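Local coordinates for LPXTG cell wall surface protein (PDB 4IGB) that probably serves as an adhesin on the surface of Streptococcus gordonii, seen here as the two-domain N-terminal part of a longer, cell-wall-anchored protein, at residues Asn19-Ser24 with Leu222-Asn227; Phe170-Asp175 with Tyr273-Thr278; Lys195-Asp200 with Asn253-Ser258; Leu207-Tyr212 with Cys279-Gly284; Ala228-Gln233 with Ile243-Thr248. One frame throughout, in Å; residues are numbered along the deposited sequence.

Contact 1: Asn19-Ser24 with Leu222-Asn227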
# COMPACT_ATOMS: atom_id res chain seq x y z
N ASN B 19 7.48 16.20 -8.27
CA ASN B 19 8.24 16.16 -9.51
C ASN B 19 7.31 15.94 -10.70
O ASN B 19 6.09 16.04 -10.55
CB ASN B 19 9.32 15.09 -9.44
CG ASN B 19 8.74 13.69 -9.28
OD1 ASN B 19 7.59 13.45 -9.60
ND2 ASN B 19 9.56 12.76 -8.80
N GLY B 20 7.88 15.60 -11.85
CA GLY B 20 7.11 15.49 -13.08
C GLY B 20 6.48 14.13 -13.32
O GLY B 20 5.77 13.92 -14.31
N THR B 21 6.73 13.20 -12.42
CA THR B 21 6.16 11.86 -12.54
C THR B 21 4.65 11.89 -12.72
O THR B 21 3.94 12.59 -12.00
CB THR B 21 6.53 10.99 -11.33
OG1 THR B 21 7.92 10.65 -11.41
CG2 THR B 21 5.71 9.72 -11.32
N ASP B 22 4.16 11.14 -13.70
CA ASP B 22 2.73 11.06 -13.96
C ASP B 22 2.07 10.02 -13.04
O ASP B 22 2.16 8.82 -13.28
CB ASP B 22 2.48 10.71 -15.44
CG ASP B 22 1.02 10.54 -15.77
OD1 ASP B 22 0.16 10.76 -14.87
OD2 ASP B 22 0.72 10.21 -16.94
N ILE B 23 1.41 10.49 -11.99
CA ILE B 23 0.82 9.58 -11.01
C ILE B 23 -0.23 8.62 -11.62
O ILE B 23 -0.42 7.51 -11.14
CB ILE B 23 0.29 10.36 -9.78
CG1 ILE B 23 1.46 11.06 -9.06
CG2 ILE B 23 -0.48 9.45 -8.82
CD1 ILE B 23 1.03 11.82 -7.80
N SER B 24 -0.87 9.05 -12.70
CA SER B 24 -1.90 8.25 -13.37
C SER B 24 -1.34 7.08 -14.17
O SER B 24 -2.07 6.17 -14.53
CB SER B 24 -2.76 9.11 -14.29
OG SER B 24 -2.05 9.40 -15.48
N LEU B 222 7.15 7.59 2.24
CA LEU B 222 7.29 8.43 1.05
C LEU B 222 5.96 8.99 0.55
O LEU B 222 4.98 8.25 0.36
CB LEU B 222 8.00 7.65 -0.06
CG LEU B 222 8.21 8.26 -1.45
CD1 LEU B 222 8.80 9.64 -1.35
CD2 LEU B 222 9.14 7.40 -2.29
N ARG B 223 5.93 10.30 0.34
CA ARG B 223 4.75 10.95 -0.23
C ARG B 223 5.08 11.61 -1.56
O ARG B 223 5.89 12.54 -1.63
CB ARG B 223 4.17 11.99 0.72
CG ARG B 223 2.91 12.65 0.18
CD ARG B 223 3.00 14.16 0.20
NE ARG B 223 3.99 14.67 -0.75
CZ ARG B 223 4.30 15.96 -0.88
NH1 ARG B 223 3.72 16.87 -0.11
NH2 ARG B 223 5.20 16.34 -1.78
N LEU B 224 4.47 11.12 -2.62
CA LEU B 224 4.75 11.65 -3.94
C LEU B 224 3.62 12.55 -4.43
O LEU B 224 2.46 12.18 -4.33
CB LEU B 224 4.96 10.52 -4.95
CG LEU B 224 5.04 11.02 -6.40
CD1 LEU B 224 6.39 11.67 -6.66
CD2 LEU B 224 4.79 9.89 -7.38
N MET B 225 3.97 13.72 -4.93
CA MET B 225 3.04 14.58 -5.65
C MET B 225 3.59 14.91 -7.01
O MET B 225 4.80 14.89 -7.23
CB MET B 225 2.84 15.90 -4.93
CG MET B 225 1.92 15.88 -3.76
SD MET B 225 1.77 17.55 -3.13
CE MET B 225 0.54 17.30 -1.83
N ASN B 226 2.71 15.22 -7.94
CA ASN B 226 3.11 15.77 -9.22
C ASN B 226 3.15 17.29 -9.10
O ASN B 226 2.41 17.89 -8.29
CB ASN B 226 2.13 15.31 -10.30
CG ASN B 226 2.41 15.94 -11.66
OD1 ASN B 226 1.91 17.01 -11.95
ND2 ASN B 226 3.19 15.26 -12.50
N ASN B 227 4.04 17.91 -9.87
CA ASN B 227 4.21 19.36 -9.88
C ASN B 227 2.91 20.15 -9.95
O ASN B 227 2.82 21.27 -9.44
CB ASN B 227 5.14 19.79 -11.02
CG ASN B 227 6.59 19.41 -10.77
OD1 ASN B 227 7.09 19.54 -9.65
ND2 ASN B 227 7.27 18.96 -11.82
O HOH W 1 4.00 16.17 -14.95

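Contact 2: Phe170-Asp175 with Tyr273-Thr278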
# COMPACT_ATOMS: atom_id res chain seq x y z
N PHE B 170 -25.96 14.99 6.77
CA PHE B 170 -24.74 15.03 7.57
C PHE B 170 -23.55 14.94 6.63
O PHE B 170 -23.61 14.23 5.63
CB PHE B 170 -24.63 13.81 8.51
CG PHE B 170 -25.76 13.66 9.50
CD1 PHE B 170 -25.59 14.05 10.82
CD2 PHE B 170 -26.95 13.09 9.13
CE1 PHE B 170 -26.60 13.90 11.73
CE2 PHE B 170 -27.97 12.93 10.04
CZ PHE B 170 -27.80 13.35 11.35
N TRP B 171 -22.46 15.64 6.94
CA TRP B 171 -21.20 15.29 6.29
C TRP B 171 -20.51 14.25 7.17
O TRP B 171 -20.82 14.14 8.37
CB TRP B 171 -20.31 16.51 6.00
CG TRP B 171 -19.90 17.36 7.19
CD1 TRP B 171 -20.64 18.34 7.79
CD2 TRP B 171 -18.63 17.33 7.87
NE1 TRP B 171 -19.91 18.92 8.81
CE2 TRP B 171 -18.68 18.32 8.88
CE3 TRP B 171 -17.47 16.57 7.73
CZ2 TRP B 171 -17.62 18.54 9.76
CZ3 TRP B 171 -16.41 16.80 8.60
CH2 TRP B 171 -16.49 17.78 9.59
N ILE B 172 -19.59 13.48 6.60
CA ILE B 172 -19.01 12.37 7.33
C ILE B 172 -17.50 12.51 7.50
O ILE B 172 -16.83 13.18 6.70
CB ILE B 172 -19.33 11.01 6.68
CG1 ILE B 172 -18.55 10.86 5.36
CG2 ILE B 172 -20.84 10.86 6.48
CD1 ILE B 172 -18.80 9.54 4.64
N ASP B 173 -17.00 11.87 8.54
CA ASP B 173 -15.58 11.77 8.79
C ASP B 173 -15.32 10.31 9.14
O ASP B 173 -15.73 9.83 10.20
CB ASP B 173 -15.17 12.70 9.94
CG ASP B 173 -13.68 12.61 10.28
OD1 ASP B 173 -13.22 13.38 11.15
OD2 ASP B 173 -12.96 11.77 9.70
N ALA B 174 -14.69 9.59 8.23
CA ALA B 174 -14.39 8.18 8.44
C ALA B 174 -12.93 7.98 8.78
O ALA B 174 -12.05 8.38 8.02
CB ALA B 174 -14.78 7.35 7.21
N ASP B 175 -12.69 7.35 9.92
CA ASP B 175 -11.35 7.02 10.40
C ASP B 175 -11.15 5.52 10.17
O ASP B 175 -11.86 4.69 10.73
CB ASP B 175 -11.24 7.39 11.88
CG ASP B 175 -9.86 7.15 12.47
OD1 ASP B 175 -9.20 6.16 12.09
OD2 ASP B 175 -9.44 7.96 13.32
N TYR B 273 -11.14 10.17 5.77
CA TYR B 273 -11.75 10.88 4.67
C TYR B 273 -12.89 11.67 5.24
O TYR B 273 -13.67 11.14 6.04
CB TYR B 273 -12.29 9.90 3.63
CG TYR B 273 -13.04 10.57 2.48
CD1 TYR B 273 -12.36 11.11 1.40
CD2 TYR B 273 -14.43 10.64 2.48
CE1 TYR B 273 -13.04 11.72 0.35
CE2 TYR B 273 -15.13 11.24 1.43
CZ TYR B 273 -14.42 11.78 0.37
OH TYR B 273 -15.10 12.37 -0.67
N SER B 274 -13.01 12.93 4.86
CA SER B 274 -14.21 13.68 5.24
C SER B 274 -14.85 14.31 4.01
O SER B 274 -14.16 14.70 3.06
CB SER B 274 -13.93 14.71 6.34
OG SER B 274 -13.09 15.76 5.89
N SER B 275 -16.18 14.37 4.03
CA SER B 275 -16.95 14.75 2.85
C SER B 275 -17.49 16.16 2.96
O SER B 275 -17.37 16.82 3.99
CB SER B 275 -18.15 13.80 2.65
OG SER B 275 -19.16 14.04 3.62
N THR B 276 -18.10 16.61 1.87
CA THR B 276 -18.94 17.79 1.88
C THR B 276 -20.35 17.29 2.17
O THR B 276 -20.54 16.15 2.59
CB THR B 276 -18.90 18.46 0.52
OG1 THR B 276 -19.44 17.56 -0.45
CG2 THR B 276 -17.46 18.77 0.13
N GLU B 277 -21.35 18.14 1.95
CA GLU B 277 -22.73 17.74 2.15
C GLU B 277 -23.05 16.59 1.20
O GLU B 277 -24.00 15.85 1.42
CB GLU B 277 -23.68 18.90 1.86
CG GLU B 277 -23.62 19.34 0.41
CD GLU B 277 -24.58 20.48 0.08
OE1 GLU B 277 -25.34 20.93 0.97
OE2 GLU B 277 -24.56 20.93 -1.09
N THR B 278 -22.26 16.46 0.13
CA THR B 278 -22.45 15.33 -0.77
C THR B 278 -21.25 15.07 -1.68
O THR B 278 -21.13 15.67 -2.75
CB THR B 278 -23.76 15.43 -1.61
OG1 THR B 278 -23.88 14.29 -2.48
CG2 THR B 278 -23.80 16.71 -2.46

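Contact 3: Lys195-Asp200 with Asn253-Ser258. With NA (sodium ion), chain M; SO4 (sulfate ion), chain J.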
# COMPACT_ATOMS: atom_id res chain seq x y z
N LYS B 195 -3.30 5.68 -3.02
CA LYS B 195 -3.26 6.75 -4.01
C LYS B 195 -4.60 7.47 -4.11
O LYS B 195 -5.40 7.18 -5.00
CB LYS B 195 -2.83 6.19 -5.37
CG LYS B 195 -2.73 7.25 -6.48
CD LYS B 195 -2.29 6.63 -7.79
CE LYS B 195 -3.29 5.64 -8.32
NZ LYS B 195 -4.59 6.29 -8.59
N PRO B 196 -4.87 8.40 -3.19
CA PRO B 196 -6.14 9.13 -3.26
C PRO B 196 -6.17 9.93 -4.55
O PRO B 196 -5.14 10.49 -4.92
CB PRO B 196 -6.06 10.11 -2.09
CG PRO B 196 -4.86 9.71 -1.29
CD PRO B 196 -3.95 8.95 -2.19
N THR B 197 -7.32 10.01 -5.22
CA THR B 197 -7.44 10.83 -6.42
C THR B 197 -8.71 11.66 -6.37
O THR B 197 -9.63 11.38 -5.61
CB THR B 197 -7.49 9.97 -7.69
OG1 THR B 197 -8.66 9.15 -7.66
CG2 THR B 197 -6.26 9.10 -7.80
N ASP B 198 -8.76 12.71 -7.19
CA ASP B 198 -9.99 13.46 -7.35
C ASP B 198 -10.49 14.05 -6.05
O ASP B 198 -11.70 14.11 -5.81
CB ASP B 198 -11.11 12.59 -7.96
CG ASP B 198 -12.26 13.45 -8.49
OD1 ASP B 198 -11.96 14.56 -8.99
OD2 ASP B 198 -13.44 13.05 -8.38
N ILE B 199 -9.57 14.51 -5.21
CA ILE B 199 -9.97 15.22 -4.00
C ILE B 199 -10.28 16.67 -4.39
O ILE B 199 -9.37 17.50 -4.42
CB ILE B 199 -8.86 15.23 -2.95
CG1 ILE B 199 -8.39 13.79 -2.69
CG2 ILE B 199 -9.35 15.95 -1.67
CD1 ILE B 199 -9.52 12.82 -2.45
N ASP B 200 -11.55 16.96 -4.67
CA ASP B 200 -11.90 18.19 -5.39
C ASP B 200 -13.28 18.75 -5.10
O ASP B 200 -13.67 19.74 -5.70
CB ASP B 200 -11.75 17.97 -6.90
CG ASP B 200 -13.00 17.34 -7.53
OD1 ASP B 200 -13.71 16.60 -6.84
OD2 ASP B 200 -13.26 17.59 -8.73
N ASN B 253 -5.72 14.65 -14.49
CA ASN B 253 -5.85 15.69 -13.49
C ASN B 253 -6.24 15.15 -12.11
O ASN B 253 -5.77 15.65 -11.09
CB ASN B 253 -6.84 16.76 -13.96
CG ASN B 253 -6.30 17.55 -15.15
OD1 ASN B 253 -5.09 17.52 -15.41
ND2 ASN B 253 -7.18 18.26 -15.85
N GLU B 254 -7.09 14.14 -12.08
CA GLU B 254 -7.54 13.56 -10.81
C GLU B 254 -6.40 12.94 -10.02
O GLU B 254 -6.40 12.98 -8.78
CB GLU B 254 -8.66 12.56 -11.04
CG GLU B 254 -9.95 13.23 -11.51
CD GLU B 254 -11.04 12.25 -11.82
OE1 GLU B 254 -10.83 11.05 -11.61
OE2 GLU B 254 -12.12 12.68 -12.27
N ASN B 255 -5.42 12.38 -10.73
CA ASN B 255 -4.23 11.82 -10.11
C ASN B 255 -3.18 12.88 -9.82
O ASN B 255 -2.62 12.95 -8.73
CB ASN B 255 -3.62 10.76 -11.02
CG ASN B 255 -4.37 9.47 -11.00
OD1 ASN B 255 -4.05 8.55 -10.23
ND2 ASN B 255 -5.40 9.37 -11.83
N ASN B 256 -2.91 13.71 -10.83
CA ASN B 256 -1.80 14.66 -10.74
C ASN B 256 -2.14 16.01 -10.10
O ASN B 256 -1.33 16.57 -9.37
CB ASN B 256 -1.16 14.85 -12.13
CG ASN B 256 -0.50 13.57 -12.64
OD1 ASN B 256 0.38 13.01 -11.98
ND2 ASN B 256 -0.94 13.09 -13.80
N VAL B 257 -3.34 16.52 -10.37
CA VAL B 257 -3.74 17.80 -9.81
C VAL B 257 -4.44 17.67 -8.45
O VAL B 257 -4.21 18.47 -7.53
CB VAL B 257 -4.67 18.56 -10.78
CG1 VAL B 257 -5.28 19.77 -10.08
CG2 VAL B 257 -3.91 18.98 -12.05
N SER B 258 -5.31 16.67 -8.32
CA SER B 258 -6.07 16.51 -7.09
C SER B 258 -5.83 15.16 -6.40
O SER B 258 -6.67 14.71 -5.61
CB SER B 258 -7.56 16.70 -7.37
OG SER B 258 -8.05 15.72 -8.28
NA NA M . -13.99 15.60 -10.34
S SO4 J . -5.51 2.92 -10.80
O1 SO4 J . -5.28 4.26 -11.33
O2 SO4 J . -6.08 3.02 -9.47
O3 SO4 J . -4.24 2.20 -10.76
O4 SO4 J . -6.47 2.21 -11.65
O HOH W 2 -9.90 9.24 -10.13
O HOH W 3 -14.26 13.60 -11.72

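Contact 4: Leu207-Tyr212 with Cys279-Gly284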
# COMPACT_ATOMS: atom_id res chain seq x y z
N LEU B 207 -17.58 23.46 3.19
CA LEU B 207 -16.94 22.20 3.53
C LEU B 207 -16.08 21.79 2.35
O LEU B 207 -16.39 22.11 1.21
CB LEU B 207 -17.99 21.12 3.80
CG LEU B 207 -18.82 21.37 5.05
CD1 LEU B 207 -19.98 20.38 5.12
CD2 LEU B 207 -17.93 21.28 6.27
N LYS B 208 -15.00 21.08 2.62
CA LYS B 208 -14.09 20.69 1.55
C LYS B 208 -13.72 19.23 1.70
O LYS B 208 -13.40 18.76 2.79
CB LYS B 208 -12.83 21.55 1.60
CG LYS B 208 -13.12 23.05 1.54
CD LYS B 208 -11.93 23.87 2.02
CE LYS B 208 -12.21 25.37 1.87
NZ LYS B 208 -11.15 26.20 2.53
N GLU B 209 -13.77 18.51 0.59
CA GLU B 209 -13.37 17.12 0.56
C GLU B 209 -11.93 16.96 1.04
O GLU B 209 -11.03 17.63 0.53
CB GLU B 209 -13.50 16.58 -0.86
CG GLU B 209 -13.19 15.10 -0.97
CD GLU B 209 -13.51 14.55 -2.34
OE1 GLU B 209 -13.63 15.37 -3.29
OE2 GLU B 209 -13.65 13.32 -2.47
N THR B 210 -11.73 16.08 2.01
CA THR B 210 -10.44 15.93 2.66
C THR B 210 -10.05 14.47 2.84
O THR B 210 -10.86 13.67 3.33
CB THR B 210 -10.49 16.57 4.06
OG1 THR B 210 -10.92 17.92 3.96
CG2 THR B 210 -9.13 16.49 4.75
N PHE B 211 -8.82 14.13 2.43
CA PHE B 211 -8.19 12.85 2.75
C PHE B 211 -7.12 13.12 3.78
O PHE B 211 -6.37 14.10 3.66
CB PHE B 211 -7.52 12.26 1.51
CG PHE B 211 -6.79 10.94 1.77
CD1 PHE B 211 -7.49 9.74 1.79
CD2 PHE B 211 -5.42 10.92 1.96
CE1 PHE B 211 -6.82 8.52 2.02
CE2 PHE B 211 -4.75 9.72 2.18
CZ PHE B 211 -5.45 8.52 2.21
N TYR B 212 -7.03 12.27 4.81
CA TYR B 212 -5.97 12.46 5.78
C TYR B 212 -5.30 11.18 6.24
O TYR B 212 -5.86 10.10 6.10
CB TYR B 212 -6.45 13.28 6.96
CG TYR B 212 -7.56 12.67 7.80
CD1 TYR B 212 -8.88 13.05 7.61
CD2 TYR B 212 -7.27 11.77 8.83
CE1 TYR B 212 -9.89 12.53 8.40
CE2 TYR B 212 -8.26 11.26 9.63
CZ TYR B 212 -9.57 11.64 9.41
OH TYR B 212 -10.56 11.11 10.21
N CYS B 279 -20.37 14.16 -1.28
CA CYS B 279 -19.30 13.71 -2.16
C CYS B 279 -18.73 12.40 -1.67
O CYS B 279 -19.02 11.96 -0.56
CB CYS B 279 -18.18 14.76 -2.28
SG CYS B 279 -17.11 14.93 -0.82
N SER B 280 -17.95 11.76 -2.52
CA SER B 280 -17.30 10.53 -2.13
C SER B 280 -16.02 10.39 -2.94
O SER B 280 -15.82 11.11 -3.93
CB SER B 280 -18.22 9.33 -2.38
OG SER B 280 -18.43 9.14 -3.76
N ALA B 281 -15.16 9.49 -2.49
CA ALA B 281 -13.92 9.21 -3.20
C ALA B 281 -13.70 7.71 -3.30
O ALA B 281 -14.25 6.93 -2.52
CB ALA B 281 -12.73 9.87 -2.49
N VAL B 282 -12.89 7.32 -4.27
CA VAL B 282 -12.71 5.92 -4.59
C VAL B 282 -11.27 5.54 -4.31
O VAL B 282 -10.35 6.30 -4.64
CB VAL B 282 -13.06 5.65 -6.08
CG1 VAL B 282 -12.86 4.19 -6.43
CG2 VAL B 282 -14.49 6.06 -6.38
N PHE B 283 -11.08 4.38 -3.70
CA PHE B 283 -9.75 3.95 -3.29
C PHE B 283 -9.46 2.52 -3.68
O PHE B 283 -10.33 1.65 -3.60
CB PHE B 283 -9.61 4.04 -1.77
CG PHE B 283 -9.93 5.39 -1.21
CD1 PHE B 283 -8.94 6.35 -1.07
CD2 PHE B 283 -11.22 5.70 -0.82
CE1 PHE B 283 -9.23 7.60 -0.55
CE2 PHE B 283 -11.53 6.93 -0.29
CZ PHE B 283 -10.53 7.90 -0.15
N GLY B 284 -8.21 2.26 -4.05
CA GLY B 284 -7.70 0.91 -4.13
C GLY B 284 -6.58 0.74 -3.12
O GLY B 284 -6.22 1.69 -2.44

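Contact 5: Ala228-Gln233 with Ile243-Thr248. With NA (sodium ion), chain M.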
# COMPACT_ATOMS: atom_id res chain seq x y z
N ALA B 228 1.89 19.56 -10.57
CA ALA B 228 0.64 20.29 -10.80
C ALA B 228 -0.34 20.19 -9.65
O ALA B 228 -1.44 20.72 -9.71
CB ALA B 228 -0.00 19.82 -12.11
N ASN B 229 0.06 19.51 -8.58
CA ASN B 229 -0.82 19.37 -7.42
C ASN B 229 -1.29 20.71 -6.83
O ASN B 229 -0.47 21.61 -6.64
CB ASN B 229 -0.13 18.55 -6.33
CG ASN B 229 -1.09 18.14 -5.24
OD1 ASN B 229 -1.48 18.95 -4.40
ND2 ASN B 229 -1.49 16.88 -5.26
N VAL B 230 -2.58 20.82 -6.54
CA VAL B 230 -3.17 22.05 -6.03
C VAL B 230 -3.87 21.85 -4.68
O VAL B 230 -4.56 22.75 -4.20
CB VAL B 230 -4.25 22.61 -6.99
CG1 VAL B 230 -3.66 22.89 -8.38
CG2 VAL B 230 -5.43 21.66 -7.07
N LEU B 231 -3.69 20.68 -4.09
CA LEU B 231 -4.31 20.40 -2.79
C LEU B 231 -3.59 21.19 -1.72
O LEU B 231 -2.38 21.40 -1.80
CB LEU B 231 -4.22 18.90 -2.47
CG LEU B 231 -4.78 17.98 -3.55
CD1 LEU B 231 -4.58 16.53 -3.16
CD2 LEU B 231 -6.25 18.29 -3.82
N VAL B 232 -4.32 21.66 -0.72
CA VAL B 232 -3.66 22.24 0.43
C VAL B 232 -3.22 21.10 1.36
O VAL B 232 -4.03 20.23 1.70
CB VAL B 232 -4.57 23.22 1.18
CG1 VAL B 232 -4.04 23.50 2.58
CG2 VAL B 232 -4.72 24.52 0.39
N GLN B 233 -1.95 21.08 1.74
CA GLN B 233 -1.46 20.09 2.68
C GLN B 233 -1.38 20.74 4.05
O GLN B 233 -0.66 21.70 4.27
CB GLN B 233 -0.11 19.51 2.30
CG GLN B 233 0.42 18.54 3.35
CD GLN B 233 1.65 17.79 2.90
OE1 GLN B 233 1.77 17.41 1.73
NE2 GLN B 233 2.59 17.59 3.82
N ILE B 243 -6.43 18.79 1.26
CA ILE B 243 -7.73 19.45 1.18
C ILE B 243 -8.00 20.00 -0.21
O ILE B 243 -7.13 20.64 -0.80
CB ILE B 243 -7.82 20.56 2.23
CG1 ILE B 243 -7.58 19.96 3.63
CG2 ILE B 243 -9.19 21.26 2.16
CD1 ILE B 243 -7.25 20.97 4.71
N ALA B 244 -9.19 19.73 -0.73
CA ALA B 244 -9.58 20.16 -2.07
C ALA B 244 -9.52 21.67 -2.24
O ALA B 244 -9.87 22.43 -1.34
CB ALA B 244 -10.98 19.66 -2.41
N THR B 245 -9.09 22.11 -3.42
CA THR B 245 -9.12 23.53 -3.75
C THR B 245 -9.87 23.84 -5.05
O THR B 245 -10.30 24.97 -5.27
CB THR B 245 -7.71 24.16 -3.83
OG1 THR B 245 -6.95 23.51 -4.86
CG2 THR B 245 -6.99 24.00 -2.50
N GLN B 246 -10.03 22.84 -5.92
CA GLN B 246 -10.68 23.09 -7.20
C GLN B 246 -11.18 21.83 -7.88
O GLN B 246 -10.71 20.73 -7.60
CB GLN B 246 -9.74 23.85 -8.13
CG GLN B 246 -8.41 23.13 -8.38
CD GLN B 246 -7.62 23.74 -9.53
OE1 GLN B 246 -6.86 24.70 -9.36
NE2 GLN B 246 -7.81 23.19 -10.73
N ILE B 247 -12.13 22.01 -8.79
CA ILE B 247 -12.65 20.92 -9.61
C ILE B 247 -11.54 20.37 -10.49
O ILE B 247 -10.74 21.12 -11.03
CB ILE B 247 -13.79 21.41 -10.50
CG1 ILE B 247 -14.83 22.12 -9.65
CG2 ILE B 247 -14.42 20.24 -11.24
CD1 ILE B 247 -15.57 21.18 -8.75
N THR B 248 -11.49 19.05 -10.62
CA THR B 248 -10.56 18.39 -11.54
C THR B 248 -11.32 17.32 -12.30
O THR B 248 -12.05 16.54 -11.70
CB THR B 248 -9.39 17.70 -10.80
OG1 THR B 248 -9.91 16.86 -9.75
CG2 THR B 248 -8.45 18.72 -10.19
NA NA M . -13.99 15.60 -10.34
O HOH W 3 -14.26 13.60 -11.72

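Contact 1: Asn19-Ser24 with Leu222-Asn227
Asn19 and Asn226 pair as a short parallel bridge, held by two backbone bonds: Asn19 N donates to Met225 O (3.2 Å), and Asn227 N donates to Asn19 O (2.9 Å). The side-chain amide of Asn226 carries the pairing past the bridge. With CG of Asn226 trans to its own nitrogen (chi1 175°), its amide swings over to the departing chain, and ND2 gives a nearly straight bond to Thr21 O (2.8 Å, 164° at the hydrogen). The acceptor lies in the amide plane of Asn226, although ND2 itself stands above the carbonyl plane of Thr21. A water at 2.7 Å from ND2 of Asn226 also donates to Gly20 O, so this nitrogen has two acceptors. Thr21 N donates to Asn19 OD1 (3.0 Å), an Asx turn at the start of the loop.

The apolar part centres on Leu224. Its CD2 branch touches Ile23 CG1 (3.9 Å) and Thr21 CG2 (4.0 Å); Ile23 runs past it in the opposite direction, whereas Thr21 crosses it at about a right angle. CD1, the other branch, rests by the Asn19 amide.

Strand 220-226 lies between strands 14-19 and 261-264 in a mixed sheet, while Asn256 of helix 250-256 bonds to Asp22 and Ile23 in the loop beyond.

Contact 2: Phe170-Asp175 with Tyr273-Thr278
Ser275 stands against Ile172, its backbone N giving a bond to Ile172 O (3.0 Å), its OG receiving one from Ile172 N (3.1 Å, 168° at the hydrogen). Two residues along, Ala174 and Tyr273 form a regular antiparallel hydrogen-bonded pair, with Ala174 N 2.9 Å from Tyr273 O; between them Asp173 and Ser274 make the non-hydrogen-bonded pair. Trp171 closes the near end. Its CB sits 3.4 Å from Thr276 O, and the edge of the indole brings CZ3 to Ser274 CB at 4.0 Å.

With OG of Ser275 between the backbone nitrogen and carbonyl carbon (chi1 73°), the hydroxyl is fixed by its own bond to Thr276 O (2.7 Å), in the carbonyl plane and on a lone pair. Asn154 ND2 is a second donor to Thr276 O. Farther out, His117 stacks on the Trp171 ring, Tyr212 OH holds the Asp173 carboxylate, and Tyr273 OH bonds to Glu209.

Chemically, the serine hydroxyl takes the role of a main-chain carbonyl: where strand 268-274 ends and its chain turns off the sheet, the buried amide of Ile172 still finds an acceptor.

Contact 3: Lys195-Asp200 with Asn253-Ser258
Asp198 lies side by side with Glu254, pointing the same way, and can be followed outward from its backbone. Its N, on a residue with positive phi, donates to Glu254 O of helix 250-256 (2.9 Å). CB touches Glu254 CG (3.8 Å), and CG faces Glu254 CD (3.7 Å), the two carboxylates stacking with planes 25° apart. At the tip OD1 binds the sodium ion (2.6 Å), while OD2 comes within 4.1 Å of Glu254 OE2; the cation probably eases this meeting of like charges. A water joins Glu254 OE1 to Thr197 OG1.

The flanks fasten the loop to the helix. Ile199 N donates to Ser258 O, and Lys195, bent at chi3 and chi4, reaches in the amide plane with NZ to Asn255 OD1 (2.8 Å), an amide whose ND2 bonds to Ser251 O.

Asp200 OD2 lies 2.7 Å from the sodium ion, making this a loop-built site with two aspartate carboxylates, the main-chain carbonyl of Thr248 and water among its ligands.

Contact 4: Leu207-Tyr212 with Cys279-Gly284
Phe211 and Phe283 meet rim to rim, their planes 33° apart and centroids separated by 5.8 Å, so that neither ring covers the face of the other. The touch is made by Phe283 CE1, which lies 3.6 Å from Phe211 CD1 and equally near Phe211 CE1. Around this pair, Pro196 CG lies over one face of the Phe211 ring, and Tyr273 comes to the edge of the Phe283 ring, its CD1 beside CZ.

The other flat group is the carboxylate of Glu209. An extended chain (chi1 -176°) carries it across to the second segment, passing Cys279, whose SG lies 3.9 Å from Glu209 CG. Its OE2 ends 3.6 Å from Ala281 CB and 3.4 Å from Ser280 O; Glu209 OE2 and Ser280 O, both acceptors, form no bond.

No hydrogen bond joins the segments, and their nearest CA atoms, in Glu209 and Cys279, stay 7.4 Å apart. These are strands of different sheets: 210-214 belongs to the eight-stranded antiparallel sheet, 280-287 to the six-stranded one, and their side chains meet between the two sheets, as in a beta sandwich, the touching parts running only 24° from parallel.

The buried Glu209 finds its donors elsewhere. OE2 receives the hydroxyl of Tyr273, and OE1 the backbone amides of Asp200 and Ala201, a setting that would be expected to stabilise a charged carboxylate.

Contact 5: Ala228-Gln233 with Ile243-Thr248
Val230 is the first residue of 228-233 to reach 243-248, and the residue before it prepares the approach: Asn229 OD1 accepts from Leu231 N (2.8 Å), an Asx turn that bends the backbone round Val230. Val230 O then takes the hydroxyl of Thr245, OG1 lying 2.6 Å away and above the carbonyl plane rather than on a lone pair. The same OG1, set between the backbone nitrogen and carbonyl carbon of Thr245 (chi1 61°), touches Val230 CG2, and that methyl also meets Gln246 CG at 3.6 Å, the valine and glutamine crossing at about a right angle. Past Gln246 the chain runs on to Thr248, whose O binds sodium at 2.5 Å.

Leu231 adds a CA-H...O contact to Ile243 O (3.5 Å). At Val232 the regular ladder begins: Val232 N donates to Ile243 O (3.0 Å) and Ile243 N returns a bond to Val232 O (2.8 Å), both in the carbonyl plane, as an antiparallel hydrogen-bonded pair. On the face that Val232 shares with Ile243, Val232 CG2 also reaches Thr245 CG2 (3.7 Å). Gln233 turns away, and Arg223 and Trp242 donate to its amide oxygen.

At the open end of the hairpin formed by strands 232-235 and 239-243, where main-chain pairing stops, a threonine hydroxyl thus supplies the donor to Val230 O.

All five contacts fall within the N-terminal domain and join two sheets of that domain, a third mixed sheet and a loop-built sodium site. Contacts 2, 4 and 5 share the eight-stranded sheet, with contact 4 bridging to the six-stranded one; contact 1 lies in the separate mixed sheet. Contacts 2 and 4 have centres about 8 Å apart, as do contacts 3 and 5, which meet at the sodium ion. Contacts 1 and 2, about 26 Å apart between centres, do not touch. Along the chain, contact 5 lies within the spans bridged by contacts 2, 3 and 4, whereas contact 1 closes before it begins. Contact 3 touches 1, 4 and 5, its helix meeting contact 1, its loop 195-200 meeting contacts 4 and 5.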